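Local coordinates for protein alpha-1,2-mannosidase (Bacteroides thetaiotaomicron, PDB 2WW2) that hydrolyses alpha-mannosidic linkages with inversion of configuration, as a calcium-dependent enzyme of glycoside hydrolase family 92, at residues A[94-99]-A[212-217]; A[491-496]-A[507-512]; A[518-523]-A[547-552]. One frame throughout, in Å; residues are numbered along the deposited sequence.

Interaction 1: residues A[94-99]-A[212-217]; sequences KERLVP and ADYTCA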
# COMPACT_ATOMS: atom_id res chain seq x y z
N LYS A 94 13.70 8.76 39.12
CA LYS A 94 13.15 9.89 38.37
C LYS A 94 14.15 11.01 38.22
O LYS A 94 14.03 11.82 37.31
CB LYS A 94 11.91 10.44 39.07
CG LYS A 94 10.79 9.43 39.26
CD LYS A 94 9.73 9.57 38.19
CE LYS A 94 8.46 8.81 38.57
NZ LYS A 94 7.50 8.77 37.42
N GLU A 95 15.13 11.06 39.12
CA GLU A 95 16.11 12.13 39.17
C GLU A 95 17.55 11.72 38.84
O GLU A 95 18.40 12.59 38.65
CB GLU A 95 16.12 12.78 40.55
CG GLU A 95 14.87 13.56 40.85
CD GLU A 95 15.08 14.47 42.03
OE1 GLU A 95 15.09 13.96 43.16
OE2 GLU A 95 15.24 15.69 41.81
N ARG A 96 17.85 10.41 38.80
CA ARG A 96 19.18 9.93 38.45
C ARG A 96 19.27 9.85 36.95
O ARG A 96 18.88 8.84 36.36
CB ARG A 96 19.47 8.51 38.99
CG ARG A 96 19.63 8.40 40.46
CD ARG A 96 20.14 7.00 40.89
NE ARG A 96 19.60 5.91 40.09
CZ ARG A 96 18.55 5.15 40.42
NH1 ARG A 96 17.87 5.37 41.56
NH2 ARG A 96 18.18 4.17 39.60
N LEU A 97 19.76 10.91 36.34
CA LEU A 97 19.80 11.00 34.90
C LEU A 97 21.16 11.55 34.54
O LEU A 97 21.39 12.74 34.71
CB LEU A 97 18.75 11.99 34.40
CG LEU A 97 17.28 11.61 34.34
CD1 LEU A 97 17.04 10.34 33.57
CD2 LEU A 97 16.71 11.53 35.74
N VAL A 98 22.06 10.72 34.04
CA VAL A 98 23.42 11.17 33.82
C VAL A 98 23.75 11.04 32.34
O VAL A 98 23.66 9.93 31.78
CB VAL A 98 24.41 10.34 34.64
CG1 VAL A 98 25.83 10.90 34.47
CG2 VAL A 98 24.00 10.31 36.11
N PRO A 99 24.12 12.16 31.70
CA PRO A 99 24.35 12.14 30.25
C PRO A 99 25.61 11.36 29.85
O PRO A 99 26.64 11.44 30.53
CB PRO A 99 24.48 13.63 29.87
CG PRO A 99 24.52 14.42 31.15
CD PRO A 99 24.18 13.50 32.30
N ALA A 212 10.24 -0.12 52.55
CA ALA A 212 9.06 0.63 52.11
C ALA A 212 8.66 0.10 50.75
O ALA A 212 9.27 -0.84 50.24
CB ALA A 212 9.38 2.11 52.02
N ASP A 213 7.64 0.71 50.17
CA ASP A 213 7.28 0.39 48.79
C ASP A 213 8.51 0.51 47.88
O ASP A 213 8.88 -0.44 47.16
CB ASP A 213 6.17 1.33 48.33
CG ASP A 213 5.83 1.17 46.84
OD1 ASP A 213 5.75 0.02 46.34
OD2 ASP A 213 5.63 2.22 46.19
N TYR A 214 9.14 1.69 47.91
CA TYR A 214 10.30 1.99 47.08
C TYR A 214 11.44 2.36 48.03
O TYR A 214 11.27 3.22 48.89
CB TYR A 214 9.98 3.19 46.16
CG TYR A 214 11.11 3.63 45.23
CD1 TYR A 214 11.97 2.71 44.63
CD2 TYR A 214 11.29 4.98 44.93
CE1 TYR A 214 13.01 3.14 43.77
CE2 TYR A 214 12.29 5.40 44.08
CZ TYR A 214 13.14 4.49 43.49
OH TYR A 214 14.14 4.96 42.65
N THR A 215 12.60 1.71 47.88
CA THR A 215 13.76 2.05 48.71
C THR A 215 15.03 2.19 47.88
O THR A 215 15.21 1.48 46.88
CB THR A 215 14.05 0.98 49.80
OG1 THR A 215 14.33 -0.29 49.21
CG2 THR A 215 12.85 0.84 50.75
N CYS A 216 15.90 3.11 48.31
CA CYS A 216 17.24 3.27 47.77
C CYS A 216 18.20 3.51 48.93
O CYS A 216 17.79 3.81 50.07
CB CYS A 216 17.30 4.45 46.79
SG CYS A 216 16.16 4.34 45.35
N ALA A 217 19.49 3.38 48.65
CA ALA A 217 20.51 3.68 49.66
C ALA A 217 21.65 4.32 48.93
O ALA A 217 21.86 4.04 47.74
CB ALA A 217 20.98 2.41 50.35
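Arg-96 and Cys-216 have the nearest CA atoms of the two segments, and even these are 11.6 Å apart. Segment 94-99 runs as loop into the start of strand 98-108, and segment 212-217 leads into strand 216-221. At this separation the main chains do not pair, and the gap is bridged by side chains. Arginine suits the task because its long aliphatic arm can carry a charged group across. The arm starts with CG anti to the carbonyl carbon and kinks at its third torsion (chi3 -37°), which turns the guanidinium aside from a straight path. NH1 then lies 3.9 Å from Tyr-214 OH, while Cys-216 SG is a looser neighbour, 4.3 Å from the same NH1. Both partners approach the guanidinium obliquely, and its plane is inclined by 46° to the tyrosine ring. Tyr-214 places CG anti to its backbone N (chi1 180°), and its rigid ring carries the hydroxyl across to the guanidinium; tyrosine suits the place because it combines that reach with a polar tip.

What joins the two polar ends is Asp-148, on strand 143-148 beside strand 216-221: its OD2 forms a salt bridge with Arg-96 NH1 and a hydrogen bond with Tyr-214 OH. The guanidinium is also held through NE by Arg-62 O and through NH1 by Met-91 O, while the phenol oxygen has a second bond, with His-93 N. The chemistry is therefore that of a shared carboxylate within the N-terminal beta domain: the buried positive charge of Arg-96 has its counter-ion close by, and Asp-148 probably polarises the tyrosine hydroxyl.

Interaction 2: residues A[491-496]-A[507-512]; sequences FMWTKD and ATEWGG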
# COMPACT_ATOMS: atom_id res chain seq x y z
N PHE A 491 -7.84 -20.38 1.38
CA PHE A 491 -7.11 -19.92 2.55
C PHE A 491 -7.73 -20.47 3.84
O PHE A 491 -8.91 -20.85 3.85
CB PHE A 491 -7.18 -18.41 2.65
CG PHE A 491 -6.25 -17.68 1.72
CD1 PHE A 491 -4.94 -17.43 2.10
CD2 PHE A 491 -6.70 -17.20 0.50
CE1 PHE A 491 -4.09 -16.73 1.26
CE2 PHE A 491 -5.85 -16.50 -0.34
CZ PHE A 491 -4.54 -16.26 0.04
N MET A 492 -6.98 -20.46 4.93
CA MET A 492 -7.55 -20.78 6.23
C MET A 492 -8.50 -19.65 6.63
O MET A 492 -8.23 -18.47 6.35
CB MET A 492 -6.43 -20.93 7.28
CG MET A 492 -5.54 -22.17 7.05
SD MET A 492 -6.47 -23.71 7.22
CE MET A 492 -5.18 -24.89 6.75
N TRP A 493 -9.61 -20.00 7.27
CA TRP A 493 -10.57 -18.99 7.74
C TRP A 493 -11.10 -19.48 9.08
O TRP A 493 -10.37 -20.15 9.81
CB TRP A 493 -11.68 -18.79 6.69
CG TRP A 493 -12.54 -17.57 6.83
CD1 TRP A 493 -13.90 -17.54 6.77
CD2 TRP A 493 -12.12 -16.21 6.98
NE1 TRP A 493 -14.36 -16.25 6.89
CE2 TRP A 493 -13.28 -15.41 7.03
CE3 TRP A 493 -10.86 -15.58 7.11
CZ2 TRP A 493 -13.24 -14.02 7.19
CZ3 TRP A 493 -10.82 -14.19 7.26
CH2 TRP A 493 -12.00 -13.43 7.30
N THR A 494 -12.35 -19.15 9.41
CA THR A 494 -12.87 -19.49 10.72
C THR A 494 -14.36 -19.83 10.62
O THR A 494 -15.05 -19.36 9.70
CB THR A 494 -12.68 -18.35 11.72
OG1 THR A 494 -13.15 -18.76 13.01
CG2 THR A 494 -13.47 -17.10 11.28
N LYS A 495 -14.84 -20.66 11.55
CA LYS A 495 -16.27 -20.99 11.65
C LYS A 495 -16.73 -20.77 13.08
O LYS A 495 -15.93 -20.87 14.01
CB LYS A 495 -16.51 -22.47 11.32
CG LYS A 495 -16.22 -22.91 9.90
CD LYS A 495 -16.21 -24.44 9.85
CE LYS A 495 -16.07 -24.97 8.44
NZ LYS A 495 -15.64 -26.41 8.44
N ASP A 496 -18.02 -20.48 13.27
CA ASP A 496 -18.59 -20.44 14.62
C ASP A 496 -18.88 -21.86 15.12
O ASP A 496 -18.57 -22.83 14.44
CB ASP A 496 -19.83 -19.53 14.67
CG ASP A 496 -20.99 -20.08 13.86
OD1 ASP A 496 -20.97 -21.27 13.49
OD2 ASP A 496 -21.94 -19.30 13.60
N ALA A 507 -8.38 -12.33 3.07
CA ALA A 507 -7.11 -12.98 3.36
C ALA A 507 -6.13 -12.09 4.11
O ALA A 507 -5.17 -12.58 4.72
CB ALA A 507 -6.50 -13.52 2.07
N THR A 508 -6.35 -10.77 4.06
CA THR A 508 -5.37 -9.82 4.59
C THR A 508 -5.78 -9.27 5.95
O THR A 508 -5.05 -8.48 6.55
CB THR A 508 -5.14 -8.63 3.61
OG1 THR A 508 -6.34 -7.85 3.50
CG2 THR A 508 -4.76 -9.12 2.25
N GLU A 509 -6.93 -9.70 6.45
CA GLU A 509 -7.47 -9.12 7.68
C GLU A 509 -6.84 -9.71 8.96
O GLU A 509 -6.93 -10.91 9.22
CB GLU A 509 -9.00 -9.26 7.70
CG GLU A 509 -9.68 -8.70 8.94
CD GLU A 509 -11.18 -8.88 8.87
OE1 GLU A 509 -11.90 -8.29 9.71
OE2 GLU A 509 -11.65 -9.60 7.97
N TRP A 510 -6.21 -8.85 9.75
CA TRP A 510 -5.57 -9.27 10.99
C TRP A 510 -6.56 -9.48 12.11
O TRP A 510 -7.69 -9.01 12.04
CB TRP A 510 -4.54 -8.22 11.42
CG TRP A 510 -3.26 -8.33 10.67
CD1 TRP A 510 -3.11 -8.32 9.31
CD2 TRP A 510 -1.95 -8.46 11.22
NE1 TRP A 510 -1.78 -8.45 8.98
CE2 TRP A 510 -1.04 -8.53 10.14
CE3 TRP A 510 -1.45 -8.53 12.53
CZ2 TRP A 510 0.34 -8.67 10.32
CZ3 TRP A 510 -0.08 -8.66 12.71
CH2 TRP A 510 0.80 -8.73 11.61
N GLY A 511 -6.13 -10.20 13.14
CA GLY A 511 -6.87 -10.24 14.39
C GLY A 511 -8.00 -11.24 14.29
O GLY A 511 -7.96 -12.11 13.44
N GLY A 512 -8.99 -11.11 15.17
CA GLY A 512 -10.14 -12.00 15.18
C GLY A 512 -9.71 -13.42 15.48
O GLY A 512 -9.15 -13.70 16.55
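Phe-491 holds its ring with CG anti to the carbonyl carbon (chi1 -78°), which swings it toward Ala-507, and Glu-509 is stretched to full length, so that its carboxylate reaches the indole of Trp-493. The first pair is the more intimate. The methyl CB of Ala-507 stands 3.8 Å from the centroid of the Phe-491 ring, only 8° off the ring normal: a CH-pi contact over the middle of one face. With the CA atoms of Phe-491 and Ala-507 7.0 Å apart, the compact methyl of alanine can sit directly on the flat phenyl face.

The second pair is of another kind. Glu-509 OE2 comes to the six-membered end of the indole at its edge, in plane, 3.9 Å from Trp-493 CH2, with carboxylate and ring planes 47° apart. The slightly positive rim of an aromatic ring tolerates such an oxygen, but the stronger partner of OE2 is Arg-504 of a neighbouring subunit, which also packs on Trp-493. Trp-493 NE1 is taken up by Arg-502 O, a bond that helps to fix the turn of the indole.

In the catalytic domain, Phe-491 lies in the short, weakly bonded strand at about 491-492, which pairs antiparallel with strand 485-486. Its ring makes a cation-pi contact with Arg-546 of helix 540-551, and Met-492 packs against helix 444-465.

Interaction 3: residues A[518-523]-A[547-552]; sequences SSWHWT and LDSMFV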
# COMPACT_ATOMS: atom_id res chain seq x y z
N SER A 518 -2.61 -12.65 9.66
CA SER A 518 -3.85 -12.79 8.93
C SER A 518 -3.82 -14.17 8.29
O SER A 518 -2.86 -14.92 8.48
CB SER A 518 -3.93 -11.73 7.84
OG SER A 518 -2.92 -11.98 6.87
N SER A 519 -4.87 -14.50 7.55
CA SER A 519 -4.91 -15.78 6.86
C SER A 519 -3.71 -15.94 5.92
O SER A 519 -3.24 -17.05 5.67
CB SER A 519 -6.21 -15.94 6.06
OG SER A 519 -6.22 -17.23 5.48
N TRP A 520 -3.25 -14.83 5.38
CA TRP A 520 -2.12 -14.82 4.45
C TRP A 520 -0.92 -15.52 5.08
O TRP A 520 -0.16 -16.21 4.39
CB TRP A 520 -1.76 -13.37 4.09
CG TRP A 520 -0.68 -13.19 3.03
CD1 TRP A 520 0.64 -12.86 3.23
CD2 TRP A 520 -0.86 -13.30 1.61
NE1 TRP A 520 1.29 -12.77 2.02
CE2 TRP A 520 0.40 -13.04 1.01
CE3 TRP A 520 -1.95 -13.61 0.79
CZ2 TRP A 520 0.59 -13.08 -0.38
CZ3 TRP A 520 -1.76 -13.64 -0.59
CH2 TRP A 520 -0.50 -13.38 -1.16
N HIS A 521 -0.74 -15.33 6.39
CA HIS A 521 0.37 -15.96 7.11
C HIS A 521 -0.01 -17.33 7.65
O HIS A 521 0.74 -18.29 7.48
CB HIS A 521 0.85 -15.10 8.29
CG HIS A 521 0.91 -13.64 7.98
ND1 HIS A 521 1.93 -13.08 7.24
CD2 HIS A 521 0.07 -12.62 8.28
CE1 HIS A 521 1.72 -11.78 7.11
NE2 HIS A 521 0.60 -11.48 7.74
N TRP A 522 -1.16 -17.41 8.32
CA TRP A 522 -1.55 -18.61 9.07
C TRP A 522 -1.88 -19.82 8.20
O TRP A 522 -1.83 -20.97 8.65
CB TRP A 522 -2.69 -18.27 10.06
CG TRP A 522 -2.12 -17.62 11.29
CD1 TRP A 522 -2.02 -16.27 11.54
CD2 TRP A 522 -1.53 -18.29 12.41
NE1 TRP A 522 -1.40 -16.07 12.77
CE2 TRP A 522 -1.09 -17.29 13.31
CE3 TRP A 522 -1.31 -19.65 12.73
CZ2 TRP A 522 -0.45 -17.61 14.52
CZ3 TRP A 522 -0.69 -19.95 13.92
CH2 TRP A 522 -0.27 -18.94 14.81
N THR A 523 -2.19 -19.57 6.93
CA THR A 523 -2.46 -20.66 5.99
C THR A 523 -1.25 -21.59 5.84
O THR A 523 -1.41 -22.77 5.53
CB THR A 523 -2.96 -20.12 4.64
OG1 THR A 523 -4.25 -19.53 4.83
CG2 THR A 523 -3.07 -21.24 3.57
N LEU A 547 3.81 -19.68 -2.96
CA LEU A 547 5.06 -19.34 -2.31
C LEU A 547 5.73 -18.24 -3.13
O LEU A 547 6.23 -17.25 -2.58
CB LEU A 547 5.99 -20.55 -2.23
CG LEU A 547 5.65 -21.58 -1.16
CD1 LEU A 547 6.54 -22.80 -1.37
CD2 LEU A 547 5.86 -21.00 0.24
N ASP A 548 5.72 -18.43 -4.44
CA ASP A 548 6.29 -17.44 -5.34
C ASP A 548 5.60 -16.08 -5.16
O ASP A 548 6.26 -15.04 -5.23
CB ASP A 548 6.20 -17.90 -6.80
CG ASP A 548 7.18 -19.01 -7.14
OD1 ASP A 548 8.09 -19.32 -6.33
OD2 ASP A 548 7.05 -19.58 -8.24
N SER A 549 4.30 -16.08 -4.90
CA SER A 549 3.55 -14.83 -4.69
C SER A 549 3.88 -14.17 -3.35
O SER A 549 3.38 -13.07 -3.04
CB SER A 549 2.04 -15.06 -4.84
OG SER A 549 1.50 -15.67 -3.68
N MET A 550 4.71 -14.82 -2.55
CA MET A 550 5.17 -14.22 -1.31
C MET A 550 6.54 -13.59 -1.48
O MET A 550 6.81 -12.53 -0.92
CB MET A 550 5.22 -15.23 -0.18
CG MET A 550 3.93 -15.40 0.57
SD MET A 550 4.24 -16.25 2.13
CE MET A 550 2.85 -15.71 3.13
N PHE A 551 7.41 -14.24 -2.26
CA PHE A 551 8.81 -13.81 -2.39
C PHE A 551 9.15 -13.17 -3.73
O PHE A 551 10.33 -13.00 -4.06
CB PHE A 551 9.75 -14.99 -2.19
CG PHE A 551 9.40 -15.86 -1.04
CD1 PHE A 551 9.47 -15.37 0.25
CD2 PHE A 551 9.01 -17.17 -1.24
CE1 PHE A 551 9.15 -16.18 1.32
CE2 PHE A 551 8.69 -17.98 -0.17
CZ PHE A 551 8.76 -17.48 1.11
N VAL A 552 8.13 -12.83 -4.52
CA VAL A 552 8.33 -12.35 -5.89
C VAL A 552 9.30 -11.17 -6.01
O VAL A 552 9.35 -10.29 -5.15
CB VAL A 552 6.99 -11.96 -6.55
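Two donors of one residue converge on Ser-519 O, immediately before Trp-520, the residue that carries the contact: Thr-523 OG1 at 2.8 Å, and the helical Thr-523 N at 3.0 Å. They come from opposite faces of the carbonyl plane, so this short helical turn is secured by backbone and side chain together. Ser-518 stands at its N-cap position.

From this short helix Trp-520 extends its indole with CG anti to the backbone N (chi1 -175°), and the ring comes close to Ser-549 and Met-550 of segment 547-552. Met-550 runs past it in the opposite direction, its chain extended beyond CG, and its methyl CE reaches NE1 of Trp-520 at 3.5 Å and the same residue's O at 3.3 Å. Met-550 SD lies 5.2 Å from the centroid of the five-membered ring and 38° off its normal, an oblique Met-aromatic contact. A flexible thioether suits this place between two helices of the (alpha/alpha)6-type catalytic domain, because it can follow the contour of a rigid indole. Farther along the ring, Ser-549 O meets the indole edge in plane, 3.9 Å from Trp-520 CZ2. Ser-549 OG is bonded back to Arg-546 O, and Trp-520 NE1 to Gln-579 O.

In the fold
The three contacts follow in series along the chain. Interaction 1 belongs to the beta-rich N-terminal domain; its centre is about 47 Å from that of interaction 2 and 49 Å from that of interaction 3, both in the helical catalytic domain. Those two are neighbours, with centres about 14 Å apart. Strand 491-492 lies against helix 519-522: Met-492 O is 2.5 Å from Ser-519 OG and Met-492 N is 2.9 Å from Thr-523 OG1, both probable hydrogen bonds. Strand, short helix and helix 540-551 thus form one continuous block, whereas interaction 1 joins the lead-ins of strands 98-108 and 216-221. Interactions 1 and 2 also border the second subunit of the crystallised assembly, although the protein is a monomer.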